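PDB 3DBX: CD1-2 antigen from Gallus gallus, which probably binds lipid antigens in the groove of its MHC class I-like domain and presents them at the cell surface. Local coordinates for residues I52-P55 with W56-E59; I81-M84 with H85-A89; A91-D94 with Y95-F99; K106-T109 with N110-W114. All blocks are in the same frame, centred on the assembly; numbering follows the deposited sequence.

In the fold
Along the chain the four contacts come one after another, none nesting or crossing. Interaction 1 closes a turn just after edge strand 50-52, where the chain leaves the eight-stranded sheet. Interaction 2 lies within helix 77-89, above that sheet and beside a bound palmitic acid. Interaction 3 follows at once, in the loop that leads from this helix into strand 97-107; its centre is about 8 Å from that of interaction 2, and His-85 meets Tyr-95 between them. At the far end of the same strand, interaction 4 is the hairpin to strand 113-121, its centre about 37 Å from that of interaction 3. All four belong to the MHC-like platform.

Interaction 1. Residues I52-P55 with W56-E59; sequences ICRP and WVQE
Arg-54 lays its CB over one face of the Trp-56 indole, 3.8 Å from the centroid of the five-membered ring, in a CH-pi contact. Traced outward, its CG stays above the same face, just past the rim, 3.8 Å from Trp-56 NE1, and CD is still near that nitrogen. A bend at chi2 (-75°) starts the remainder of the chain away from the indole, and NE makes a long, weak ion pair with Asp-184. The same carboxylate takes a weak hydrogen bond from Trp-56 NE1, so arginine suits the place twice: its methylenes cover an aromatic face and its charge faces an acid. Val-57 puts CG2 over the same indole face, while its CG1 presses on Ile-52 CG2 at 3.4 Å, tighter than usual van der Waals contact. These two branched side chains meet across the bend, with Ile-40 of strand 38-43 touching Val-57. The backbone is held by Val-57 N donating to Arg-54 O at 3.1 Å, the donor well above the carbonyl plane. Pro-55, whose ring fixes phi near -65°, fits the second position. The result is a type I beta turn, here leading out of edge strand 50-52 of the MHC-like platform.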
loop_
_atom_site.group_PDB
_atom_site.type_symbol
_atom_site.label_atom_id
_atom_site.label_comp_id
_atom_site.label_asym_id
_atom_site.label_seq_id
_atom_site.Cartn_x
_atom_site.Cartn_y
_atom_site.Cartn_z
ATOM N N ILE A 52 -4.578 4.962 -17.717
ATOM C CA ILE A 52 -5.366 3.764 -17.423
ATOM C C ILE A 52 -4.480 2.497 -17.406
ATOM O O ILE A 52 -3.754 2.231 -18.375
ATOM C CB ILE A 52 -6.521 3.633 -18.410
ATOM C CG1 ILE A 52 -7.665 4.531 -17.953
ATOM C CG2 ILE A 52 -7.010 2.213 -18.466
ATOM C CD1 ILE A 52 -8.141 5.464 -19.019
ATOM N N CYS A 53 -4.571 1.720 -16.320
ATOM C CA CYS A 53 -3.608 0.669 -16.010
ATOM C C CYS A 53 -3.983 -0.708 -16.529
ATOM O O CYS A 53 -3.135 -1.603 -16.581
ATOM C CB CYS A 53 -3.416 0.549 -14.504
ATOM S SG CYS A 53 -2.919 2.052 -13.638
ATOM N N ARG A 54 -5.252 -0.898 -16.870
ATOM C CA ARG A 54 -5.738 -2.224 -17.270
ATOM C C ARG A 54 -6.463 -2.151 -18.595
ATOM O O ARG A 54 -7.162 -1.173 -18.833
ATOM C CB ARG A 54 -6.659 -2.821 -16.189
ATOM C CG ARG A 54 -5.988 -2.993 -14.840
ATOM C CD ARG A 54 -5.051 -4.176 -14.869
ATOM N NE ARG A 54 -4.414 -4.370 -13.575
ATOM C CZ ARG A 54 -3.107 -4.538 -13.399
ATOM N NH1 ARG A 54 -2.291 -4.564 -14.454
ATOM N NH2 ARG A 54 -2.616 -4.699 -12.173
ATOM N N PRO A 55 -6.301 -3.193 -19.460
ATOM C CA PRO A 55 -6.940 -3.195 -20.779
ATOM C C PRO A 55 -8.474 -3.240 -20.728
ATOM O O PRO A 55 -9.119 -2.799 -21.685
ATOM C CB PRO A 55 -6.361 -4.453 -21.461
ATOM C CG PRO A 55 -5.131 -4.797 -20.675
ATOM C CD PRO A 55 -5.485 -4.409 -19.265
ATOM N N TRP A 56 -9.039 -3.752 -19.630
ATOM C CA TRP A 56 -10.502 -3.765 -19.396
ATOM C C TRP A 56 -11.073 -2.444 -18.821
ATOM O O TRP A 56 -12.290 -2.300 -18.713
ATOM C CB TRP A 56 -10.907 -4.963 -18.498
ATOM C CG TRP A 56 -10.251 -4.977 -17.109
ATOM C CD1 TRP A 56 -9.134 -5.663 -16.743
ATOM C CD2 TRP A 56 -10.682 -4.271 -15.938
ATOM N NE1 TRP A 56 -8.829 -5.420 -15.422
ATOM C CE2 TRP A 56 -9.758 -4.560 -14.910
ATOM C CE3 TRP A 56 -11.751 -3.416 -15.662
ATOM C CZ2 TRP A 56 -9.880 -4.037 -13.631
ATOM C CZ3 TRP A 56 -11.861 -2.888 -14.400
ATOM C CH2 TRP A 56 -10.939 -3.204 -13.397
ATOM N N VAL A 57 -10.205 -1.495 -18.446
ATOM C CA VAL A 57 -10.621 -0.224 -17.813
ATOM C C VAL A 57 -11.059 0.938 -18.764
ATOM O O VAL A 57 -11.871 1.798 -18.371
ATOM C CB VAL A 57 -9.509 0.293 -16.830
ATOM C CG1 VAL A 57 -9.713 1.759 -16.451
ATOM C CG2 VAL A 57 -9.447 -0.545 -15.562
ATOM N N GLN A 58 -10.546 0.945 -20.002
ATOM C CA GLN A 58 -10.524 2.150 -20.863
ATOM C C GLN A 58 -11.875 2.647 -21.410
ATOM O O GLN A 58 -12.335 3.739 -21.046
ATOM C CB GLN A 58 -9.528 1.950 -22.027
ATOM C CG GLN A 58 -8.856 3.225 -22.541
ATOM C CD GLN A 58 -9.741 4.030 -23.476
ATOM O OE1 GLN A 58 -10.142 3.559 -24.550
ATOM N NE2 GLN A 58 -10.044 5.259 -23.076
ATOM N N GLU A 59 -12.477 1.852 -22.301
ATOM C CA GLU A 59 -13.692 2.241 -23.032
ATOM C C GLU A 59 -14.966 2.031 -22.204
ATOM O O GLU A 59 -16.026 1.689 -22.741
ATOM C CB GLU A 59 -13.788 1.471 -24.361
#

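Interaction 2. Residues I81-M84 with H85-A89. With PLM (palmitic acid), chain F.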
loop_
_atom_site.group_PDB
_atom_site.type_symbol
_atom_site.label_atom_id
_atom_site.label_comp_id
_atom_site.label_asym_id
_atom_site.label_seq_id
_atom_site.Cartn_x
_atom_site.Cartn_y
_atom_site.Cartn_z
ATOM N N ILE A 81 -4.897 21.772 -6.758
ATOM C CA ILE A 81 -3.542 22.316 -6.706
ATOM C C ILE A 81 -3.573 23.804 -6.369
ATOM O O ILE A 81 -2.885 24.241 -5.458
ATOM C CB ILE A 81 -2.796 22.104 -8.037
ATOM C CG1 ILE A 81 -2.458 20.638 -8.229
ATOM C CG2 ILE A 81 -1.519 22.983 -8.115
ATOM C CD1 ILE A 81 -2.434 20.256 -9.666
ATOM N N ARG A 82 -4.381 24.579 -7.088
ATOM C CA ARG A 82 -4.496 26.002 -6.813
ATOM C C ARG A 82 -5.140 26.289 -5.455
ATOM O O ARG A 82 -4.729 27.210 -4.769
ATOM C CB ARG A 82 -5.230 26.735 -7.939
ATOM C CG ARG A 82 -5.095 28.255 -7.855
ATOM C CD ARG A 82 -5.393 28.958 -9.187
ATOM N NE ARG A 82 -6.506 28.316 -9.882
ATOM C CZ ARG A 82 -7.787 28.566 -9.625
ATOM N NH1 ARG A 82 -8.117 29.458 -8.684
ATOM N NH2 ARG A 82 -8.735 27.926 -10.310
ATOM N N PHE A 83 -6.123 25.493 -5.054
ATOM C CA PHE A 83 -6.691 25.618 -3.716
ATOM C C PHE A 83 -5.647 25.364 -2.622
ATOM O O PHE A 83 -5.679 26.019 -1.579
ATOM C CB PHE A 83 -7.856 24.652 -3.526
ATOM C CG PHE A 83 -8.535 24.785 -2.191
ATOM C CD1 PHE A 83 -9.338 25.893 -1.909
ATOM C CD2 PHE A 83 -8.365 23.807 -1.210
ATOM C CE1 PHE A 83 -9.965 26.020 -0.673
ATOM C CE2 PHE A 83 -8.982 23.930 0.034
ATOM C CZ PHE A 83 -9.783 25.032 0.302
ATOM N N MET A 84 -4.737 24.414 -2.851
ATOM C CA MET A 84 -3.696 24.114 -1.852
ATOM C C MET A 84 -2.614 25.195 -1.788
ATOM O O MET A 84 -2.224 25.606 -0.695
ATOM C CB MET A 84 -3.099 22.730 -2.059
ATOM C CG MET A 84 -4.087 21.547 -1.863
ATOM S SD MET A 84 -5.063 21.572 -0.333
ATOM C CE MET A 84 -6.136 20.163 -0.611
ATOM N N HIS A 85 -2.153 25.674 -2.945
ATOM C CA HIS A 85 -1.258 26.847 -2.999
ATOM C C HIS A 85 -1.860 28.066 -2.306
ATOM O O HIS A 85 -1.141 28.830 -1.671
ATOM C CB HIS A 85 -0.883 27.215 -4.441
ATOM C CG HIS A 85 0.268 26.432 -4.996
ATOM N ND1 HIS A 85 1.582 26.723 -4.697
ATOM C CD2 HIS A 85 0.302 25.372 -5.837
ATOM C CE1 HIS A 85 2.376 25.875 -5.327
ATOM N NE2 HIS A 85 1.622 25.044 -6.027
ATOM N N GLU A 86 -3.174 28.239 -2.436
ATOM C CA GLU A 86 -3.892 29.372 -1.852
ATOM C C GLU A 86 -3.996 29.328 -0.330
ATOM O O GLU A 86 -3.910 30.365 0.330
ATOM C CB GLU A 86 -5.314 29.469 -2.415
ATOM C CG GLU A 86 -5.452 29.454 -3.935
ATOM C CD GLU A 86 -4.477 30.371 -4.654
ATOM O OE1 GLU A 86 -4.661 31.611 -4.589
ATOM O OE2 GLU A 86 -3.543 29.839 -5.302
ATOM N N MET A 87 -4.228 28.139 0.216
ATOM C CA MET A 87 -4.386 27.971 1.664
ATOM C C MET A 87 -3.047 28.111 2.393
ATOM O O MET A 87 -2.990 28.613 3.519
ATOM C CB MET A 87 -5.039 26.618 1.991
ATOM C CG MET A 87 -6.479 26.448 1.483
ATOM S SD MET A 87 -7.715 27.546 2.224
ATOM C CE MET A 87 -7.749 28.930 1.078
ATOM N N THR A 88 -1.981 27.648 1.738
ATOM C CA THR A 88 -0.616 27.858 2.202
ATOM C C THR A 88 -0.351 29.353 2.284
ATOM O O THR A 88 0.144 29.847 3.287
ATOM C CB THR A 88 0.407 27.183 1.259
ATOM O OG1 THR A 88 0.035 25.819 1.049
ATOM C CG2 THR A 88 1.791 27.201 1.861
ATOM N N ALA A 89 -0.727 30.066 1.228
ATOM C CA ALA A 89 -0.611 31.514 1.146
ATOM C C ALA A 89 -1.464 32.254 2.186
ATOM O O ALA A 89 -0.966 33.147 2.888
ATOM C CB ALA A 89 -0.963 31.979 -0.271
HETATM C C1 PLM F . -9.777 27.994 -5.722
HETATM O O1 PLM F . -8.832 27.725 -6.506
HETATM O O2 PLM F . -9.622 28.930 -4.905
HETATM C C2 PLM F . -11.082 27.218 -5.748
HETATM C C3 PLM F . -10.888 25.827 -6.359
HETATM C C4 PLM F . -12.136 24.957 -6.226
HETATM C C5 PLM F . -12.126 24.116 -4.946
HETATM C C6 PLM F . -11.360 22.798 -5.084
HETATM C C7 PLM F . -10.660 22.404 -3.784
HETATM C C8 PLM F . -11.379 21.269 -3.077
HETATM C C9 PLM F . -10.385 20.318 -2.415
HETATM C CA PLM F . -11.149 19.152 -1.796
HETATM C CB PLM F . -10.414 17.826 -1.943
HETATM C CC PLM F . -10.875 17.033 -3.161
HETATM C CD PLM F . -11.935 15.998 -2.806
HETATM C CE PLM F . -12.666 15.593 -4.069
HETATM C CF PLM F . -12.762 14.079 -4.202
HETATM C CG PLM F . -12.714 13.665 -5.668
#
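Met-84 O is gripped twice by Thr-88, whose OG1 donates at 2.9 Å and whose backbone N donates at 3.2 Å from the opposite face of the carbonyl plane. This is the i to i+4 pattern of an alpha helix, 77-89, one of those that lie across the sheet in the MHC-like fold; threonine suits the spot because its hydroxyl, anti to its carbonyl carbon, can fold back on the preceding turn. On another side of the helix Met-87 reaches over the Phe-83 ring: CG stands 3.9 Å from the centroid as a CH-pi contact, and SD lies obliquely at 4.4 Å in a Met-aromatic contact. These apolar groups pack against helix 143-154, through Leu-152 and Val-147. Ile-81 and His-85 run side by side, Ile-81 CG2 meeting the imidazole at its edge, 3.8 Å from CD2. Both ring nitrogens of His-85 have partners, ND1 with Tyr-95 OH and NE2 with Thr-27 OG1, which fixes the rotation of the ring. At the carboxylate end of bound palmitic acid, Arg-82 offers a positive charge: O1 sits over one guanidinium face, 2.9 Å from NH1. Farther along, palmitate C7 lies 3.6 Å from Phe-83 CG.

Interaction 3. Residues A91-D94 with Y95-F99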
loop_
_atom_site.group_PDB
_atom_site.type_symbol
_atom_site.label_atom_id
_atom_site.label_comp_id
_atom_site.label_asym_id
_atom_site.label_seq_id
_atom_site.Cartn_x
_atom_site.Cartn_y
_atom_site.Cartn_z
ATOM N N ALA A 91 -2.471 31.337 4.906
ATOM C CA ALA A 91 -2.141 30.894 6.254
ATOM C C ALA A 91 -0.753 31.392 6.633
ATOM O O ALA A 91 -0.302 31.202 7.778
ATOM C CB ALA A 91 -2.219 29.382 6.352
ATOM N N GLY A 92 -0.095 32.035 5.656
ATOM C CA GLY A 92 1.215 32.658 5.848
ATOM C C GLY A 92 2.325 31.633 5.961
ATOM O O GLY A 92 3.426 31.950 6.430
ATOM N N LEU A 93 2.026 30.406 5.533
ATOM C CA LEU A 93 2.941 29.268 5.665
ATOM C C LEU A 93 3.974 29.260 4.544
ATOM O O LEU A 93 3.762 29.843 3.484
ATOM C CB LEU A 93 2.175 27.934 5.693
ATOM C CG LEU A 93 1.134 27.708 6.801
ATOM C CD1 LEU A 93 0.526 26.326 6.697
ATOM C CD2 LEU A 93 1.700 27.931 8.207
ATOM N N ASP A 94 5.093 28.592 4.785
ATOM C CA ASP A 94 6.203 28.575 3.837
ATOM C C ASP A 94 6.371 27.204 3.173
ATOM O O ASP A 94 6.141 26.185 3.811
ATOM C CB ASP A 94 7.491 28.972 4.554
ATOM C CG ASP A 94 7.671 28.244 5.887
ATOM O OD1 ASP A 94 8.081 27.067 5.883
ATOM O OD2 ASP A 94 7.414 28.856 6.945
ATOM N N TYR A 95 6.795 27.206 1.907
ATOM C CA TYR A 95 7.192 25.999 1.158
ATOM C C TYR A 95 8.500 25.354 1.698
ATOM O O TYR A 95 9.322 26.052 2.283
ATOM C CB TYR A 95 7.357 26.346 -0.333
ATOM C CG TYR A 95 6.105 26.900 -1.025
ATOM C CD1 TYR A 95 5.262 26.072 -1.767
ATOM C CD2 TYR A 95 5.776 28.244 -0.931
ATOM C CE1 TYR A 95 4.120 26.584 -2.409
ATOM C CE2 TYR A 95 4.636 28.765 -1.560
ATOM C CZ TYR A 95 3.814 27.925 -2.292
ATOM O OH TYR A 95 2.698 28.456 -2.910
ATOM N N PRO A 96 8.702 24.027 1.499
ATOM C CA PRO A 96 7.790 23.045 0.876
ATOM C C PRO A 96 6.633 22.709 1.794
ATOM O O PRO A 96 6.739 22.819 3.018
ATOM C CB PRO A 96 8.677 21.792 0.664
ATOM C CG PRO A 96 10.119 22.249 0.983
ATOM C CD PRO A 96 9.965 23.396 1.923
ATOM N N ARG A 97 5.520 22.347 1.185
ATOM C CA ARG A 97 4.366 21.828 1.886
ATOM C C ARG A 97 3.952 20.550 1.151
ATOM O O ARG A 97 3.971 20.515 -0.074
ATOM C CB ARG A 97 3.221 22.842 1.849
ATOM C CG ARG A 97 3.336 23.948 2.857
ATOM C CD ARG A 97 3.117 23.454 4.266
ATOM N NE ARG A 97 3.715 24.383 5.217
ATOM C CZ ARG A 97 3.810 24.167 6.520
ATOM N NH1 ARG A 97 3.357 23.043 7.057
ATOM N NH2 ARG A 97 4.395 25.059 7.280
ATOM N N VAL A 98 3.629 19.492 1.885
ATOM C CA VAL A 98 3.060 18.302 1.259
ATOM C C VAL A 98 1.612 18.121 1.700
ATOM O O VAL A 98 1.327 17.938 2.894
ATOM C CB VAL A 98 3.826 16.993 1.593
ATOM C CG1 VAL A 98 3.331 15.845 0.703
ATOM C CG2 VAL A 98 5.313 17.160 1.434
ATOM N N PHE A 99 0.701 18.122 0.727
ATOM C CA PHE A 99 -0.711 17.839 1.004
ATOM C C PHE A 99 -1.077 16.468 0.475
ATOM O O PHE A 99 -0.523 16.040 -0.525
ATOM C CB PHE A 99 -1.630 18.907 0.391
ATOM C CG PHE A 99 -1.526 20.267 1.062
ATOM C CD1 PHE A 99 -2.413 20.627 2.073
ATOM C CD2 PHE A 99 -0.548 21.176 0.672
ATOM C CE1 PHE A 99 -2.319 21.868 2.701
ATOM C CE2 PHE A 99 -0.456 22.418 1.274
ATOM C CZ PHE A 99 -1.347 22.770 2.292
#
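Leu-93 sets its CD1 over the centre of the Arg-97 guanidinium, 3.9 Å from CZ, and the two side chains cross at about a right angle. This is the close part of the contact. Leu-93 CB is also near the arginine, 3.9 Å from NE, so the leucine covers one side of the flat cation with hydrocarbon. The arginine gets there through a bend at chi2 (-70°), which turns the chain back over the loop. That fold also brings NE within 3.3 Å of Asp-94 O, a weak hydrogen bond with an N-H...O angle of 141°. The stronger hold on the group comes from outside, where NH1 forms a salt bridge with Glu-121 of strand 113-121. Leucine suits its position because it faces both ways, also packing on Thr-88 and on Leu-144 of helix 143-154.

The outer side is looser. Asp-94 is exposed, and its OD1 stands 4.4 Å from Arg-97 NH2, well out of the guanidinium plane; only a general attraction of charges is likely, since no N-H points at it. Pro-96, exposed as well, follows a cis peptide bond that bends the chain sharply before strand 97-107 starts.

Upstream, Gly-92 takes the positive phi (73°) that glycine accepts easily, with Leu-93 N bonded to Thr-88 O and Gly-92 N to Ala-89 O. This is a Schellman motif: it ends helix 77-89, and the loop then drops into strand 97-107, a helix-to-strand passage of the MHC-like platform.

Interaction 4. Residues K106-T109 with N110-W114; sequences KLYT and NGTRW. With NAG (2-acetamido-2-deoxy-beta-D-glucopyranose), chain E.
Tyr-108 lies flat between a sugar and a lysine: C6 of the N-acetylglucosamine stands over the centre of one ring face, 3.8 Å from Tyr-108 CG, while Lys-106 CG, more distant, lies off toward the rim of the opposite face. At the ring edge runs the backbone of Thr-112, its O 3.3 Å from Tyr-108 CD2. Farther out, the tyrosine crosses obliquely to Trp-114, with OH 3.7 Å from Trp-114 CB. Tyrosine suits this place because a broad flat ring can take the C6 hydroxymethyl group of the sugar on one side and a lysine methylene on the other.

The sugar is joined to Asn-110 ND2 in an Asn-Gly-Thr sequon. Thr-112 OG1, between the backbone N and the carbonyl carbon (chi1 52°), donates to Asn-110 OD1 at 2.7 Å, in the amide plane and on a lone pair. Thr-112 N adds a weak bond to the same oxygen, and together they hold the amide that carries the glycan.

Underneath, the backbone forms a beta hairpin. Lys-106 and Trp-114 are an antiparallel hydrogen-bonded pair, Lys-106 N to Trp-114 O at 2.8 Å. Tyr-108 N reaches Thr-112 O nearly in line with the carbonyl, and Gly-111 N closes the turn on Tyr-108 O; Gly-111 has backbone angles (phi 117°) that call for glycine. On one face Leu-107 CD2 runs beside Arg-113 CG at 3.8 Å, and these two pack on helix 156-180 through Ile-174 and Pro-171. On the other, Lys-106 makes a cation-pi contact with Phe-12 of strand 12-21, while Trp-114 meets the ring of Phe-116 along strand 113-121.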
loop_
_atom_site.group_PDB
_atom_site.type_symbol
_atom_site.label_atom_id
_atom_site.label_comp_id
_atom_site.label_asym_id
_atom_site.label_seq_id
_atom_site.Cartn_x
_atom_site.Cartn_y
_atom_site.Cartn_z
ATOM N N LYS A 106 -17.324 2.588 -0.777
ATOM C CA LYS A 106 -17.580 1.153 -0.662
ATOM C C LYS A 106 -19.059 0.890 -0.898
ATOM O O LYS A 106 -19.900 1.632 -0.389
ATOM C CB LYS A 106 -17.201 0.663 0.737
ATOM C CG LYS A 106 -16.981 -0.846 0.872
ATOM C CD LYS A 106 -16.242 -1.168 2.177
ATOM C CE LYS A 106 -15.095 -2.171 1.951
ATOM N NZ LYS A 106 -14.044 -2.140 3.032
ATOM N N LEU A 107 -19.373 -0.156 -1.671
ATOM C CA LEU A 107 -20.767 -0.635 -1.828
ATOM C C LEU A 107 -20.998 -1.991 -1.162
ATOM O O LEU A 107 -20.496 -3.023 -1.636
ATOM C CB LEU A 107 -21.175 -0.734 -3.307
ATOM C CG LEU A 107 -20.936 0.378 -4.338
ATOM C CD1 LEU A 107 -21.903 0.166 -5.497
ATOM C CD2 LEU A 107 -21.134 1.775 -3.762
ATOM N N TYR A 108 -21.762 -1.980 -0.072
ATOM C CA TYR A 108 -22.195 -3.216 0.588
ATOM C C TYR A 108 -23.370 -3.790 -0.187
ATOM O O TYR A 108 -24.194 -3.039 -0.715
ATOM C CB TYR A 108 -22.599 -2.962 2.051
ATOM C CG TYR A 108 -21.531 -2.254 2.860
ATOM C CD1 TYR A 108 -20.477 -2.964 3.433
ATOM C CD2 TYR A 108 -21.566 -0.873 3.038
ATOM C CE1 TYR A 108 -19.490 -2.320 4.166
ATOM C CE2 TYR A 108 -20.585 -0.219 3.773
ATOM C CZ TYR A 108 -19.550 -0.948 4.333
ATOM O OH TYR A 108 -18.577 -0.302 5.062
ATOM N N THR A 109 -23.453 -5.113 -0.263
ATOM C CA THR A 109 -24.542 -5.738 -1.017
ATOM C C THR A 109 -25.861 -5.812 -0.220
ATOM O O THR A 109 -26.685 -6.693 -0.460
ATOM C CB THR A 109 -24.130 -7.107 -1.639
ATOM O OG1 THR A 109 -23.534 -7.948 -0.642
ATOM C CG2 THR A 109 -23.134 -6.897 -2.787
ATOM N N ASN A 110 -26.050 -4.877 0.714
ATOM C CA ASN A 110 -27.352 -4.681 1.376
ATOM C C ASN A 110 -27.954 -3.290 1.118
ATOM O O ASN A 110 -29.003 -2.948 1.663
ATOM C CB ASN A 110 -27.284 -5.011 2.880
ATOM C CG ASN A 110 -26.741 -3.859 3.738
ATOM O OD1 ASN A 110 -26.146 -2.897 3.236
ATOM N ND2 ASN A 110 -26.958 -3.973 5.059
ATOM N N GLY A 111 -27.267 -2.495 0.292
ATOM C CA GLY A 111 -27.766 -1.187 -0.141
ATOM C C GLY A 111 -26.919 -0.009 0.306
ATOM O O GLY A 111 -26.616 0.895 -0.487
ATOM N N THR A 112 -26.537 -0.022 1.580
ATOM C CA THR A 112 -25.754 1.062 2.189
ATOM C C THR A 112 -24.381 1.314 1.536
ATOM O O THR A 112 -23.776 0.407 0.954
ATOM C CB THR A 112 -25.576 0.827 3.712
ATOM O OG1 THR A 112 -25.054 -0.489 3.934
ATOM C CG2 THR A 112 -26.907 0.958 4.439
ATOM N N ARG A 113 -23.912 2.561 1.625
ATOM C CA ARG A 113 -22.593 2.960 1.122
ATOM C C ARG A 113 -21.757 3.575 2.234
ATOM O O ARG A 113 -22.293 4.271 3.097
ATOM C CB ARG A 113 -22.711 4.027 0.024
ATOM C CG ARG A 113 -23.401 3.627 -1.274
ATOM C CD ARG A 113 -23.764 4.888 -2.075
ATOM N NE ARG A 113 -25.048 5.464 -1.667
ATOM C CZ ARG A 113 -26.201 5.188 -2.265
ATOM N NH1 ARG A 113 -26.229 4.352 -3.295
ATOM N NH2 ARG A 113 -27.329 5.740 -1.835
ATOM N N TRP A 114 -20.447 3.344 2.197
ATOM C CA TRP A 114 -19.526 4.115 3.018
ATOM C C TRP A 114 -18.691 5.009 2.101
ATOM O O TRP A 114 -18.032 4.513 1.188
ATOM C CB TRP A 114 -18.630 3.204 3.867
ATOM C CG TRP A 114 -17.688 3.946 4.817
ATOM C CD1 TRP A 114 -17.992 5.036 5.603
ATOM C CD2 TRP A 114 -16.311 3.628 5.097
ATOM N NE1 TRP A 114 -16.886 5.421 6.329
ATOM C CE2 TRP A 114 -15.846 4.573 6.047
ATOM C CE3 TRP A 114 -15.423 2.642 4.633
ATOM C CZ2 TRP A 114 -14.532 4.562 6.540
ATOM C CZ3 TRP A 114 -14.115 2.631 5.131
ATOM C CH2 TRP A 114 -13.685 3.586 6.071
HETATM C C1 NAG E . -26.234 -3.048 5.913
HETATM C C2 NAG E . -26.667 -3.291 7.363
HETATM C C3 NAG E . -26.006 -2.248 8.264
HETATM C C4 NAG E . -24.481 -2.286 8.100
HETATM C C5 NAG E . -24.080 -2.263 6.620
HETATM C C6 NAG E . -22.589 -2.539 6.464
HETATM C C7 NAG E . -28.814 -4.418 7.683
HETATM C C8 NAG E . -29.711 -4.491 8.887
HETATM N N2 NAG E . -28.113 -3.293 7.514
HETATM O O3 NAG E . -26.349 -2.498 9.607
HETATM O O4 NAG E . -23.870 -1.208 8.787
HETATM O O5 NAG E . -24.822 -3.205 5.855
HETATM O O6 NAG E . -22.346 -3.927 6.417
HETATM O O7 NAG E . -28.756 -5.371 6.905
#